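Local structure of BRIC1 (6FF6) at residues 36-41 and 104-109; 124-129 and 173-178; 139-144 and 159-164; 181-186 and 236-241. The protein is a computationally designed repeat protein with no known natural function, built to fold into a novel, corrugated all-helical architecture. All coordinates share one frame; numbering follows the deposited sequence.

Interaction 1 of 4, residues 36-41 and 104-109; sequences DMEQHL and LFLELK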
loop_
_atom_site.group_PDB
_atom_site.type_symbol
_atom_site.label_atom_id
_atom_site.label_comp_id
_atom_site.label_asym_id
_atom_site.label_seq_id
_atom_site.Cartn_x
_atom_site.Cartn_y
_atom_site.Cartn_z
ATOM N N ASP A 36 -5.809 21.849 15.322
ATOM C CA ASP A 36 -7.016 22.625 15.544
ATOM C C ASP A 36 -8.026 21.820 16.326
ATOM O O ASP A 36 -8.537 22.312 17.331
ATOM C CB ASP A 36 -7.612 23.072 14.205
ATOM C CG ASP A 36 -6.851 24.213 13.530
ATOM O OD1 ASP A 36 -5.927 24.801 14.181
ATOM O OD2 ASP A 36 -7.172 24.526 12.355
ATOM N N MET A 37 -8.270 20.562 15.895
ATOM C CA MET A 37 -9.161 19.601 16.541
ATOM C C MET A 37 -8.804 19.429 17.992
ATOM O O MET A 37 -9.700 19.442 18.839
ATOM C CB MET A 37 -9.032 18.239 15.874
ATOM C CG MET A 37 -9.961 18.034 14.736
ATOM S SD MET A 37 -10.157 16.281 14.375
ATOM C CE MET A 37 -10.418 15.663 16.005
ATOM N N GLU A 38 -7.492 19.253 18.272
ATOM C CA GLU A 38 -6.950 19.083 19.621
ATOM C C GLU A 38 -7.341 20.273 20.545
ATOM O O GLU A 38 -7.804 20.069 21.673
ATOM C CB GLU A 38 -5.420 18.949 19.528
ATOM C CG GLU A 38 -4.698 18.966 20.867
ATOM C CD GLU A 38 -4.463 17.635 21.546
ATOM O OE1 GLU A 38 -4.165 16.639 20.848
ATOM O OE2 GLU A 38 -4.551 17.599 22.794
ATOM N N GLN A 39 -7.149 21.503 20.053
ATOM C CA GLN A 39 -7.468 22.679 20.822
ATOM C C GLN A 39 -8.972 22.799 21.072
ATOM O O GLN A 39 -9.371 23.110 22.198
ATOM C CB GLN A 39 -6.894 23.935 20.161
ATOM C CG GLN A 39 -7.003 25.194 21.041
ATOM C CD GLN A 39 -6.137 25.178 22.296
ATOM O OE1 GLN A 39 -4.908 25.076 22.226
ATOM N NE2 GLN A 39 -6.754 25.309 23.471
ATOM N N HIS A 40 -9.802 22.541 20.040
ATOM C CA HIS A 40 -11.261 22.597 20.172
ATOM C C HIS A 40 -11.758 21.524 21.138
ATOM O O HIS A 40 -12.644 21.796 21.914
ATOM C CB HIS A 40 -11.973 22.442 18.816
ATOM C CG HIS A 40 -11.690 23.526 17.832
ATOM N ND1 HIS A 40 -11.811 24.884 18.172
ATOM C CD2 HIS A 40 -11.311 23.433 16.539
ATOM C CE1 HIS A 40 -11.500 25.557 17.077
ATOM N NE2 HIS A 40 -11.186 24.729 16.068
ATOM N N LEU A 41 -11.192 20.328 21.101
ATOM C CA LEU A 41 -11.585 19.265 22.015
ATOM C C LEU A 41 -11.283 19.653 23.454
ATOM O O LEU A 41 -12.083 19.398 24.351
ATOM C CB LEU A 41 -10.869 17.957 21.670
ATOM C CG LEU A 41 -11.454 17.163 20.522
ATOM C CD1 LEU A 41 -10.463 16.118 20.022
ATOM C CD2 LEU A 41 -12.802 16.557 20.892
ATOM N N LEU A 104 -12.219 9.957 25.185
ATOM C CA LEU A 104 -12.368 9.031 24.065
ATOM C C LEU A 104 -12.153 9.787 22.742
ATOM O O LEU A 104 -11.462 9.280 21.857
ATOM C CB LEU A 104 -13.768 8.426 24.069
ATOM C CG LEU A 104 -13.867 6.939 24.109
ATOM C CD1 LEU A 104 -15.270 6.537 24.473
ATOM C CD2 LEU A 104 -13.473 6.322 22.775
ATOM N N PHE A 105 -12.717 11.013 22.631
ATOM C CA PHE A 105 -12.571 11.893 21.484
ATOM C C PHE A 105 -11.123 12.242 21.290
ATOM O O PHE A 105 -10.648 12.278 20.158
ATOM C CB PHE A 105 -13.404 13.166 21.663
ATOM C CG PHE A 105 -14.870 13.065 21.308
ATOM C CD1 PHE A 105 -15.285 12.389 20.171
ATOM C CD2 PHE A 105 -15.834 13.686 22.085
ATOM C CE1 PHE A 105 -16.641 12.332 19.831
ATOM C CE2 PHE A 105 -17.193 13.605 21.749
ATOM C CZ PHE A 105 -17.589 12.894 20.650
ATOM N N LEU A 106 -10.389 12.423 22.383
ATOM C CA LEU A 106 -8.959 12.730 22.266
ATOM C C LEU A 106 -8.194 11.540 21.738
ATOM O O LEU A 106 -7.341 11.690 20.878
ATOM C CB LEU A 106 -8.366 13.268 23.585
ATOM C CG LEU A 106 -8.843 14.654 23.973
ATOM C CD1 LEU A 106 -8.765 14.854 25.450
ATOM C CD2 LEU A 106 -8.108 15.734 23.183
ATOM N N GLU A 107 -8.562 10.349 22.182
ATOM C CA GLU A 107 -7.950 9.107 21.734
ATOM C C GLU A 107 -8.250 8.828 20.267
ATOM O O GLU A 107 -7.380 8.335 19.556
ATOM C CB GLU A 107 -8.384 7.957 22.633
ATOM C CG GLU A 107 -7.769 8.059 24.023
ATOM C CD GLU A 107 -7.738 6.775 24.832
ATOM O OE1 GLU A 107 -8.823 6.279 25.220
ATOM O OE2 GLU A 107 -6.618 6.275 25.093
ATOM N N LEU A 108 -9.446 9.182 19.798
ATOM C CA LEU A 108 -9.846 9.022 18.394
ATOM C C LEU A 108 -9.049 9.988 17.524
ATOM O O LEU A 108 -8.618 9.613 16.434
ATOM C CB LEU A 108 -11.361 9.277 18.231
ATOM C CG LEU A 108 -12.300 8.197 18.830
ATOM C CD1 LEU A 108 -13.730 8.567 18.653
ATOM C CD2 LEU A 108 -12.094 6.862 18.147
ATOM N N LYS A 109 -8.848 11.236 18.028
ATOM C CA LYS A 109 -8.028 12.273 17.407
ATOM C C LYS A 109 -6.581 11.734 17.331
ATOM O O LYS A 109 -5.936 11.866 16.298
ATOM C CB LYS A 109 -8.075 13.600 18.221
ATOM C CG LYS A 109 -7.190 14.700 17.658
ATOM C CD LYS A 109 -5.806 14.832 18.402
ATOM C CE LYS A 109 -4.686 15.280 17.489
ATOM N NZ LYS A 109 -3.758 16.262 18.110
#
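Lys109 and Glu38 meet in a salt bridge, with NZ of Lys109 2.8 Å from OE1 of Glu38. The ammonium group comes to the anti lone pair of that oxygen, the one turned away from OE2, and the lysine and glutamate side chains cross at about a right angle. NZ also lies 3.5 Å from CB of Glu38, so it sits low against the glutamate chain. Both side chains bend to make the bond: Glu38 leaves its helix with CG anti to the backbone N (chi1 172°) and then folds at chi2, while Lys109 turns at three successive torsions.

The base of the lysine is apolar ground. CE of Met37 rests 3.8 Å from CG of Lys109, and CD1 of Leu41 packs 3.9 Å from CB of Lys109. The other methyl of Leu41, CD2, goes to the side chain of Phe105, 3.5 Å from CB of Phe105 at the root of the ring. On the flank near Glu38, CD2 of Leu106 touches CB of Leu41 at 3.9 Å.

Further out, Met83 of helix 74-92 packs on both Met37 and Phe105, and Ile57 of helix 51-71 packs on Leu41. Segments 36-41 and 104-109, on helices 23-42 and 99-121, run antiparallel at 176°, as neighbours in a helical bundle. A weak hydrogen bond from Lys109 NZ to the carbonyl O of Leu34 gives the amine a second acceptor.

The lysine thus spends its methylenes on the hydrophobic seam and its charge on Glu38, and the carboxylate probably helps keep the amine of this buried residue protonated.

Interaction 2 of 4, residues 124-129 and 173-178; sequences QSFYQA and GTFGFT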
loop_
_atom_site.group_PDB
_atom_site.type_symbol
_atom_site.label_atom_id
_atom_site.label_comp_id
_atom_site.label_asym_id
_atom_site.label_seq_id
_atom_site.Cartn_x
_atom_site.Cartn_y
_atom_site.Cartn_z
ATOM N N GLN A 124 11.189 1.991 4.034
ATOM C CA GLN A 124 12.259 1.004 4.268
ATOM C C GLN A 124 12.140 -0.195 3.381
ATOM O O GLN A 124 12.972 -0.346 2.495
ATOM C CB GLN A 124 12.464 0.593 5.738
ATOM C CG GLN A 124 13.639 1.318 6.427
ATOM C CD GLN A 124 14.879 1.532 5.563
ATOM O OE1 GLN A 124 15.313 2.679 5.322
ATOM N NE2 GLN A 124 15.478 0.438 5.084
ATOM N N SER A 125 11.108 -1.036 3.602
ATOM C CA SER A 125 10.803 -2.202 2.780
ATOM C C SER A 125 10.468 -1.642 1.400
ATOM O O SER A 125 10.876 -2.202 0.379
ATOM C CB SER A 125 9.605 -2.950 3.360
ATOM O OG SER A 125 8.430 -2.155 3.392
ATOM N N PHE A 126 9.809 -0.462 1.398
ATOM C CA PHE A 126 9.420 0.286 0.218
ATOM C C PHE A 126 10.629 0.918 -0.502
ATOM O O PHE A 126 10.681 0.891 -1.736
ATOM C CB PHE A 126 8.318 1.313 0.566
ATOM C CG PHE A 126 7.732 1.986 -0.658
ATOM C CD1 PHE A 126 7.399 1.245 -1.793
ATOM C CD2 PHE A 126 7.557 3.363 -0.696
ATOM C CE1 PHE A 126 6.914 1.875 -2.947
ATOM C CE2 PHE A 126 7.055 3.990 -1.844
ATOM C CZ PHE A 126 6.740 3.241 -2.961
ATOM N N TYR A 127 11.609 1.445 0.260
ATOM C CA TYR A 127 12.825 2.044 -0.296
ATOM C C TYR A 127 13.681 0.976 -0.924
ATOM O O TYR A 127 14.184 1.173 -2.023
ATOM C CB TYR A 127 13.644 2.751 0.800
ATOM C CG TYR A 127 13.373 4.229 0.963
ATOM C CD1 TYR A 127 12.164 4.683 1.478
ATOM C CD2 TYR A 127 14.355 5.175 0.674
ATOM C CE1 TYR A 127 11.921 6.049 1.660
ATOM C CE2 TYR A 127 14.123 6.543 0.847
ATOM C CZ TYR A 127 12.905 6.975 1.351
ATOM O OH TYR A 127 12.660 8.314 1.571
ATOM N N GLN A 128 13.833 -0.161 -0.232
ATOM C CA GLN A 128 14.631 -1.295 -0.661
ATOM C C GLN A 128 14.127 -1.937 -1.944
ATOM O O GLN A 128 14.946 -2.234 -2.827
ATOM C CB GLN A 128 14.770 -2.300 0.469
ATOM C CG GLN A 128 16.166 -2.298 1.111
ATOM C CD GLN A 128 16.800 -0.941 1.358
ATOM O OE1 GLN A 128 16.234 -0.064 2.020
ATOM N NE2 GLN A 128 18.007 -0.752 0.841
ATOM N N ALA A 129 12.795 -2.088 -2.074
ATOM C CA ALA A 129 12.153 -2.607 -3.274
ATOM C C ALA A 129 12.467 -1.672 -4.424
ATOM O O ALA A 129 12.880 -2.140 -5.475
ATOM C CB ALA A 129 10.654 -2.726 -3.062
ATOM N N GLY A 173 10.575 10.822 -8.226
ATOM C CA GLY A 173 9.637 11.882 -7.883
ATOM C C GLY A 173 8.888 11.501 -6.623
ATOM O O GLY A 173 8.739 12.327 -5.720
ATOM N N THR A 174 8.479 10.213 -6.528
ATOM C CA THR A 174 7.797 9.666 -5.365
ATOM C C THR A 174 8.616 9.849 -4.092
ATOM O O THR A 174 8.054 10.244 -3.078
ATOM C CB THR A 174 7.425 8.195 -5.595
ATOM O OG1 THR A 174 6.481 8.114 -6.666
ATOM C CG2 THR A 174 6.876 7.510 -4.333
ATOM N N PHE A 175 9.924 9.587 -4.141
ATOM C CA PHE A 175 10.763 9.718 -2.949
ATOM C C PHE A 175 11.435 11.103 -2.761
ATOM O O PHE A 175 12.213 11.282 -1.818
ATOM C CB PHE A 175 11.806 8.605 -2.913
ATOM C CG PHE A 175 11.259 7.202 -2.899
ATOM C CD1 PHE A 175 10.912 6.583 -1.701
ATOM C CD2 PHE A 175 11.185 6.458 -4.065
ATOM C CE1 PHE A 175 10.457 5.260 -1.683
ATOM C CE2 PHE A 175 10.680 5.152 -4.048
ATOM C CZ PHE A 175 10.334 4.559 -2.856
ATOM N N GLY A 176 11.127 12.067 -3.623
ATOM C CA GLY A 176 11.706 13.410 -3.524
ATOM C C GLY A 176 13.163 13.508 -3.949
ATOM O O GLY A 176 13.861 14.468 -3.592
ATOM N N PHE A 177 13.634 12.507 -4.723
ATOM C CA PHE A 177 15.001 12.454 -5.225
ATOM C C PHE A 177 15.063 13.403 -6.430
ATOM O O PHE A 177 15.015 12.968 -7.579
ATOM C CB PHE A 177 15.398 11.010 -5.587
ATOM C CG PHE A 177 15.373 9.948 -4.496
ATOM C CD1 PHE A 177 15.684 10.263 -3.178
ATOM C CD2 PHE A 177 15.132 8.610 -4.807
ATOM C CE1 PHE A 177 15.700 9.271 -2.187
ATOM C CE2 PHE A 177 15.144 7.622 -3.807
ATOM C CZ PHE A 177 15.422 7.966 -2.507
ATOM N N THR A 178 15.101 14.712 -6.153
ATOM C CA THR A 178 15.111 15.786 -7.150
ATOM C C THR A 178 16.250 15.638 -8.173
ATOM O O THR A 178 15.982 15.723 -9.372
ATOM C CB THR A 178 15.105 17.159 -6.435
ATOM O OG1 THR A 178 13.841 17.350 -5.800
ATOM C CG2 THR A 178 15.387 18.335 -7.367
#
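Phe175 drives its ring between Phe126 and Tyr127, and the three make an aromatic cluster. Its CB lies over one face of the Phe177 ring, 3.6 Å above the plane, so the two phenylalanines of the turn are already packed together before either reaches helix 125-146. With chi1 at -59°, CG stands anti to the carbonyl carbon and the ring is carried out toward that helix.

Along one side of the ring the partners change. CD1 meets Tyr127, 3.5 Å from CE1 and over one face of the phenol ring, offset toward its rim. CE1 is shared, lying 3.6 Å both from CD1 of Tyr127 and from CD2 of Phe126. CZ, at the tip, goes to Phe126 and is 3.5 Å from CE2, above one face of that ring. The rings of Phe175 and Tyr127 meet edge-to-face, Phe175 giving the edge, with planes at 62°. The rings of Phe175 and Phe126 meet obliquely, with planes at 37°.

Two smaller touches flank the cluster: CG2 of Thr174 at the edge of the Phe126 ring, and CZ of Phe177 3.9 Å from CE2 of Tyr127. No hydrogen bond crosses the contact.

The chain turns sharply here. Gly176, with positive phi, closes helix 155-174 in a Schellman motif, and Phe177 is both the centre of an inverse gamma turn and the N-cap residue of helix 178-196. The cluster therefore joins the start of helix 125-146 to this helix-helix corner; Phe177 stacks on Tyr223 of helix 203-224, and Tyr118 of the second subunit packs on Phe126.

Interaction 3 of 4, residues 139-144 and 159-164; sequences KVMEQL and NAIFRA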
loop_
_atom_site.group_PDB
_atom_site.type_symbol
_atom_site.label_atom_id
_atom_site.label_comp_id
_atom_site.label_asym_id
_atom_site.label_seq_id
_atom_site.Cartn_x
_atom_site.Cartn_y
_atom_site.Cartn_z
ATOM N N LYS A 139 20.431 -1.711 -15.613
ATOM C CA LYS A 139 21.123 -2.796 -16.329
ATOM C C LYS A 139 20.437 -3.059 -17.654
ATOM O O LYS A 139 21.104 -3.180 -18.687
ATOM C CB LYS A 139 21.192 -4.075 -15.490
ATOM C CG LYS A 139 22.297 -4.067 -14.441
ATOM C CD LYS A 139 22.433 -5.430 -13.772
ATOM C CE LYS A 139 23.478 -5.432 -12.678
ATOM N NZ LYS A 139 23.706 -6.807 -12.140
ATOM N N VAL A 140 19.100 -3.103 -17.632
ATOM C CA VAL A 140 18.313 -3.313 -18.846
ATOM C C VAL A 140 18.568 -2.173 -19.858
ATOM O O VAL A 140 18.877 -2.448 -21.027
ATOM C CB VAL A 140 16.815 -3.540 -18.536
ATOM C CG1 VAL A 140 15.990 -3.640 -19.819
ATOM C CG2 VAL A 140 16.619 -4.794 -17.680
ATOM N N MET A 141 18.491 -0.901 -19.371
ATOM C CA MET A 141 18.726 0.328 -20.142
ATOM C C MET A 141 20.090 0.277 -20.809
ATOM O O MET A 141 20.182 0.499 -22.023
ATOM C CB MET A 141 18.663 1.557 -19.225
ATOM C CG MET A 141 17.267 2.059 -18.983
ATOM S SD MET A 141 17.219 3.495 -17.846
ATOM C CE MET A 141 17.526 4.810 -18.979
ATOM N N GLU A 142 21.135 -0.050 -19.996
ATOM C CA GLU A 142 22.530 -0.177 -20.395
ATOM C C GLU A 142 22.696 -1.068 -21.614
ATOM O O GLU A 142 23.285 -0.659 -22.621
ATOM C CB GLU A 142 23.362 -0.726 -19.231
ATOM C CG GLU A 142 24.857 -0.691 -19.486
ATOM C CD GLU A 142 25.660 -1.310 -18.363
ATOM O OE1 GLU A 142 25.528 -2.539 -18.160
ATOM O OE2 GLU A 142 26.411 -0.572 -17.681
ATOM N N GLN A 143 22.170 -2.293 -21.514
ATOM C CA GLN A 143 22.269 -3.296 -22.549
ATOM C C GLN A 143 21.512 -2.940 -23.819
ATOM O O GLN A 143 22.068 -3.136 -24.909
ATOM C CB GLN A 143 21.867 -4.652 -21.997
ATOM C CG GLN A 143 22.823 -5.145 -20.896
ATOM C CD GLN A 143 24.258 -5.301 -21.348
ATOM O OE1 GLN A 143 25.092 -4.410 -21.138
ATOM N NE2 GLN A 143 24.573 -6.434 -21.977
ATOM N N LEU A 144 20.278 -2.386 -23.698
ATOM C CA LEU A 144 19.479 -1.964 -24.862
ATOM C C LEU A 144 20.136 -0.793 -25.619
ATOM O O LEU A 144 20.035 -0.734 -26.855
ATOM C CB LEU A 144 18.045 -1.604 -24.481
ATOM C CG LEU A 144 17.140 -2.714 -24.008
ATOM C CD1 LEU A 144 15.858 -2.139 -23.421
ATOM C CD2 LEU A 144 16.836 -3.691 -25.136
ATOM N N ASN A 159 11.458 2.456 -27.162
ATOM C CA ASN A 159 10.276 2.567 -26.330
ATOM C C ASN A 159 10.568 1.941 -24.935
ATOM O O ASN A 159 10.139 2.505 -23.927
ATOM C CB ASN A 159 9.090 1.893 -26.994
ATOM C CG ASN A 159 7.792 2.137 -26.274
ATOM O OD1 ASN A 159 7.238 3.237 -26.311
ATOM N ND2 ASN A 159 7.279 1.113 -25.596
ATOM N N ALA A 160 11.332 0.813 -24.884
ATOM C CA ALA A 160 11.724 0.133 -23.642
ATOM C C ALA A 160 12.664 0.990 -22.752
ATOM O O ALA A 160 12.439 1.104 -21.537
ATOM C CB ALA A 160 12.382 -1.193 -23.971
ATOM N N ILE A 161 13.712 1.586 -23.356
ATOM C CA ILE A 161 14.662 2.416 -22.626
ATOM C C ILE A 161 13.876 3.585 -22.088
ATOM O O ILE A 161 14.033 3.921 -20.913
ATOM C CB ILE A 161 15.868 2.863 -23.492
ATOM C CG1 ILE A 161 16.646 1.651 -24.056
ATOM C CG2 ILE A 161 16.816 3.779 -22.695
ATOM C CD1 ILE A 161 17.410 1.923 -25.361
ATOM N N PHE A 162 12.973 4.153 -22.924
ATOM C CA PHE A 162 12.117 5.278 -22.549
ATOM C C PHE A 162 11.292 4.978 -21.313
ATOM O O PHE A 162 11.292 5.778 -20.379
ATOM C CB PHE A 162 11.187 5.691 -23.704
ATOM C CG PHE A 162 10.126 6.709 -23.332
ATOM C CD1 PHE A 162 10.417 8.068 -23.313
ATOM C CD2 PHE A 162 8.833 6.305 -23.001
ATOM C CE1 PHE A 162 9.437 9.003 -22.970
ATOM C CE2 PHE A 162 7.857 7.240 -22.652
ATOM C CZ PHE A 162 8.165 8.583 -22.640
ATOM N N ARG A 163 10.565 3.854 -21.321
ATOM C CA ARG A 163 9.700 3.471 -20.211
ATOM C C ARG A 163 10.475 3.182 -18.937
ATOM O O ARG A 163 10.013 3.578 -17.866
ATOM C CB ARG A 163 8.767 2.308 -20.592
ATOM C CG ARG A 163 7.741 2.613 -21.697
ATOM C CD ARG A 163 6.776 3.745 -21.369
ATOM N NE ARG A 163 5.734 3.343 -20.428
ATOM C CZ ARG A 163 4.581 3.988 -20.280
ATOM N NH1 ARG A 163 4.314 5.063 -21.012
ATOM N NH2 ARG A 163 3.681 3.558 -19.403
ATOM N N ALA A 164 11.667 2.536 -19.049
ATOM C CA ALA A 164 12.532 2.261 -17.892
ATOM C C ALA A 164 12.972 3.610 -17.258
ATOM O O ALA A 164 12.892 3.782 -16.043
ATOM C CB ALA A 164 13.741 1.442 -18.309
#
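Met141 lays its CG on the methyl of Ala164, with the two carbons 3.6 Å apart, and continues across segment 159-164. The chain is extended through chi2 (178°) and bends only at chi3, and that last turn brings CE to Ile161, 3.9 Å from its CG2. SD stays near the alanine too, 4.1 Å from CB of Ala164. The methionine thus crosses Ile161 at a slant and touches it with its end, while its middle rests on Ala164.

Leu144 and Ile161 run past one another in opposite directions. CB of Leu144 lies 3.6 Å from CG1 of Ile161 and 3.7 Å from CD1. The isoleucine has its two branches serving different partners: CG1 goes to the leucine, while CG2, anti to the backbone N, faces the methionine.

This is the packing of an antiparallel helical hairpin, helix 125-146 followed in the chain by helix 155-174, the link between them largely unmodelled, and the two segments cross at -152°. Two alanines on the second helix give the larger side chains a low surface to lie on, and the CA atoms of Met141 and Ile161 come within 5.2 Å.

At the other end, CD1 of Leu144 meets CB of Ala160 at 3.6 Å. Helix 178-196 closes over the contact, with Met187 on Met141 and Leu191 on Ile161. Across the dimer, Leu104 of the second subunit packs against Val140 and Gln143.

Interaction 4 of 4, residues 181-186 and 236-241; sequences QETTHL and YICNAL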
loop_
_atom_site.group_PDB
_atom_site.type_symbol
_atom_site.label_atom_id
_atom_site.label_comp_id
_atom_site.label_asym_id
_atom_site.label_seq_id
_atom_site.Cartn_x
_atom_site.Cartn_y
_atom_site.Cartn_z
ATOM N N GLN A 181 15.657 12.471 -10.404
ATOM C CA GLN A 181 14.480 12.716 -11.216
ATOM C C GLN A 181 14.831 13.580 -12.383
ATOM O O GLN A 181 14.493 13.223 -13.499
ATOM C CB GLN A 181 13.379 13.363 -10.382
ATOM C CG GLN A 181 12.056 13.480 -11.114
ATOM C CD GLN A 181 11.077 14.354 -10.376
ATOM O OE1 GLN A 181 11.451 15.340 -9.716
ATOM N NE2 GLN A 181 9.793 14.033 -10.511
ATOM N N GLU A 182 15.534 14.692 -12.139
ATOM C CA GLU A 182 15.935 15.622 -13.179
ATOM C C GLU A 182 16.824 14.999 -14.237
ATOM O O GLU A 182 16.561 15.203 -15.420
ATOM C CB GLU A 182 16.571 16.868 -12.571
ATOM C CG GLU A 182 15.563 17.765 -11.862
ATOM C CD GLU A 182 14.296 18.034 -12.653
ATOM O OE1 GLU A 182 13.283 17.343 -12.393
ATOM O OE2 GLU A 182 14.326 18.907 -13.554
ATOM N N THR A 183 17.850 14.214 -13.822
ATOM C CA THR A 183 18.780 13.536 -14.716
ATOM C C THR A 183 18.032 12.611 -15.645
ATOM O O THR A 183 18.239 12.670 -16.854
ATOM C CB THR A 183 19.876 12.805 -13.934
ATOM O OG1 THR A 183 20.525 13.734 -13.083
ATOM C CG2 THR A 183 20.921 12.182 -14.845
ATOM N N THR A 184 17.171 11.750 -15.075
ATOM C CA THR A 184 16.337 10.805 -15.811
ATOM C C THR A 184 15.341 11.524 -16.714
ATOM O O THR A 184 15.140 11.082 -17.835
ATOM C CB THR A 184 15.627 9.865 -14.867
ATOM O OG1 THR A 184 15.042 10.611 -13.814
ATOM C CG2 THR A 184 16.522 8.813 -14.296
ATOM N N HIS A 185 14.745 12.644 -16.254
ATOM C CA HIS A 185 13.788 13.404 -17.061
ATOM C C HIS A 185 14.410 13.955 -18.327
ATOM O O HIS A 185 13.800 13.863 -19.394
ATOM C CB HIS A 185 13.141 14.552 -16.285
ATOM C CG HIS A 185 11.794 14.953 -16.828
ATOM N ND1 HIS A 185 11.212 14.294 -17.913
ATOM C CD2 HIS A 185 10.917 15.874 -16.365
ATOM C CE1 HIS A 185 10.024 14.855 -18.082
ATOM N NE2 HIS A 185 9.799 15.810 -17.178
ATOM N N LEU A 186 15.617 14.538 -18.213
ATOM C CA LEU A 186 16.328 15.078 -19.360
ATOM C C LEU A 186 16.647 14.004 -20.385
ATOM O O LEU A 186 16.501 14.257 -21.580
ATOM C CB LEU A 186 17.591 15.803 -18.930
ATOM C CG LEU A 186 17.377 17.147 -18.267
ATOM C CD1 LEU A 186 18.648 17.650 -17.678
ATOM C CD2 LEU A 186 16.837 18.176 -19.242
ATOM N N TYR A 236 27.265 18.596 -14.727
ATOM C CA TYR A 236 27.975 18.126 -15.906
ATOM C C TYR A 236 27.003 17.394 -16.857
ATOM O O TYR A 236 26.888 17.788 -18.022
ATOM C CB TYR A 236 29.174 17.230 -15.499
ATOM C CG TYR A 236 29.710 16.361 -16.617
ATOM C CD1 TYR A 236 30.551 16.886 -17.599
ATOM C CD2 TYR A 236 29.345 15.022 -16.721
ATOM C CE1 TYR A 236 31.004 16.101 -18.660
ATOM C CE2 TYR A 236 29.785 14.232 -17.778
ATOM C CZ TYR A 236 30.619 14.772 -18.742
ATOM O OH TYR A 236 31.047 13.966 -19.770
ATOM N N ILE A 237 26.279 16.370 -16.345
ATOM C CA ILE A 237 25.375 15.576 -17.167
ATOM C C ILE A 237 24.168 16.373 -17.656
ATOM O O ILE A 237 23.718 16.146 -18.777
ATOM C CB ILE A 237 24.974 14.234 -16.490
ATOM C CG1 ILE A 237 24.620 13.179 -17.541
ATOM C CG2 ILE A 237 23.902 14.379 -15.419
ATOM C CD1 ILE A 237 25.841 12.685 -18.353
ATOM N N CYS A 238 23.660 17.302 -16.855
ATOM C CA CYS A 238 22.528 18.095 -17.291
ATOM C C CYS A 238 22.928 19.078 -18.381
ATOM O O CYS A 238 22.153 19.266 -19.321
ATOM C CB CYS A 238 21.838 18.769 -16.117
ATOM S SG CYS A 238 21.024 17.605 -14.983
ATOM N N ASN A 239 24.163 19.625 -18.325
ATOM C CA ASN A 239 24.644 20.482 -19.411
ATOM C C ASN A 239 24.782 19.630 -20.686
ATOM O O ASN A 239 24.327 20.048 -21.739
ATOM C CB ASN A 239 26.010 21.128 -19.089
ATOM C CG ASN A 239 26.043 22.215 -18.048
ATOM O OD1 ASN A 239 25.050 22.892 -17.752
ATOM N ND2 ASN A 239 27.227 22.412 -17.486
ATOM N N ALA A 240 25.405 18.446 -20.575
ATOM C CA ALA A 240 25.608 17.521 -21.677
ATOM C C ALA A 240 24.287 17.058 -22.300
ATOM O O ALA A 240 24.218 16.989 -23.524
ATOM C CB ALA A 240 26.422 16.329 -21.212
ATOM N N LEU A 241 23.238 16.762 -21.475
ATOM C CA LEU A 241 21.919 16.325 -21.964
ATOM C C LEU A 241 21.176 17.445 -22.684
ATOM O O LEU A 241 20.543 17.194 -23.709
ATOM C CB LEU A 241 21.048 15.724 -20.846
ATOM C CG LEU A 241 21.510 14.377 -20.246
ATOM C CD1 LEU A 241 20.744 14.055 -19.001
ATOM C CD2 LEU A 241 21.407 13.239 -21.234
#
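The hydroxyl of Thr183 is held by two groups outside the contact, hydrogen-bonding both the carbonyl O of Ile179, one turn back in its own helix, and NE2 of Gln219 on helix 203-224. With OG1 occupied there, the threonine offers helix 231-247 its methyl: CG2 lies 3.7 Å from CG2 of Ile237, and the two side chains cross at about a right angle. CG2 of Thr183 is anti to the backbone N, the rotation that also leaves OG1 close enough to its own helix for the carbonyl bond.

The rest of the contact is mostly apolar. Leu186 reaches with CD1 to SG of Cys238, 3.6 Å away, and to CB of the same cysteine at 3.7 Å. CB of Leu186 meets CD1 of Leu241 at 3.6 Å. That leucine methyl also touches the carbonyl O of Thr183, likewise at 3.6 Å, so it lies against the backbone of the facing helix as well as against a side chain. No hydrogen bond spans the two segments.

The two segments run nearly parallel, crossing at 19°, with Thr183 beside Cys238 and Leu186 beside Leu241. Helix 203-224 fills in along one flank, placing Met216 on Thr183 and Thr212 on both Ile237 and Leu241. Helix 231-247, the last of the chain, thus packs against both 178-196 and 203-224, while helix 155-174 meets 178-196 elsewhere, through Ile168 and Lys169 on Thr184.

Interactions 1, 3 and 4 are buried helix-to-helix contacts, whereas interaction 2 lies at the surface, near the middle of the chain. Interactions 2 and 3 use the same pair, helices 125-146 and 155-174, with centres 20 Å apart: aromatic rings meet at one end, aliphatic chains and alanines further along. Interaction 1 alone carries a salt bridge, beside its apolar seam, in the first half of the chain and about 51 Å from interaction 3, centre to centre. Interaction 4 pairs nearly parallel helices, unlike the antiparallel pairs of 1 and 3, and touches interaction 2 where Gln181 packs on Gly173. The second subunit reaches interactions 1, 2 and 3, but not 4.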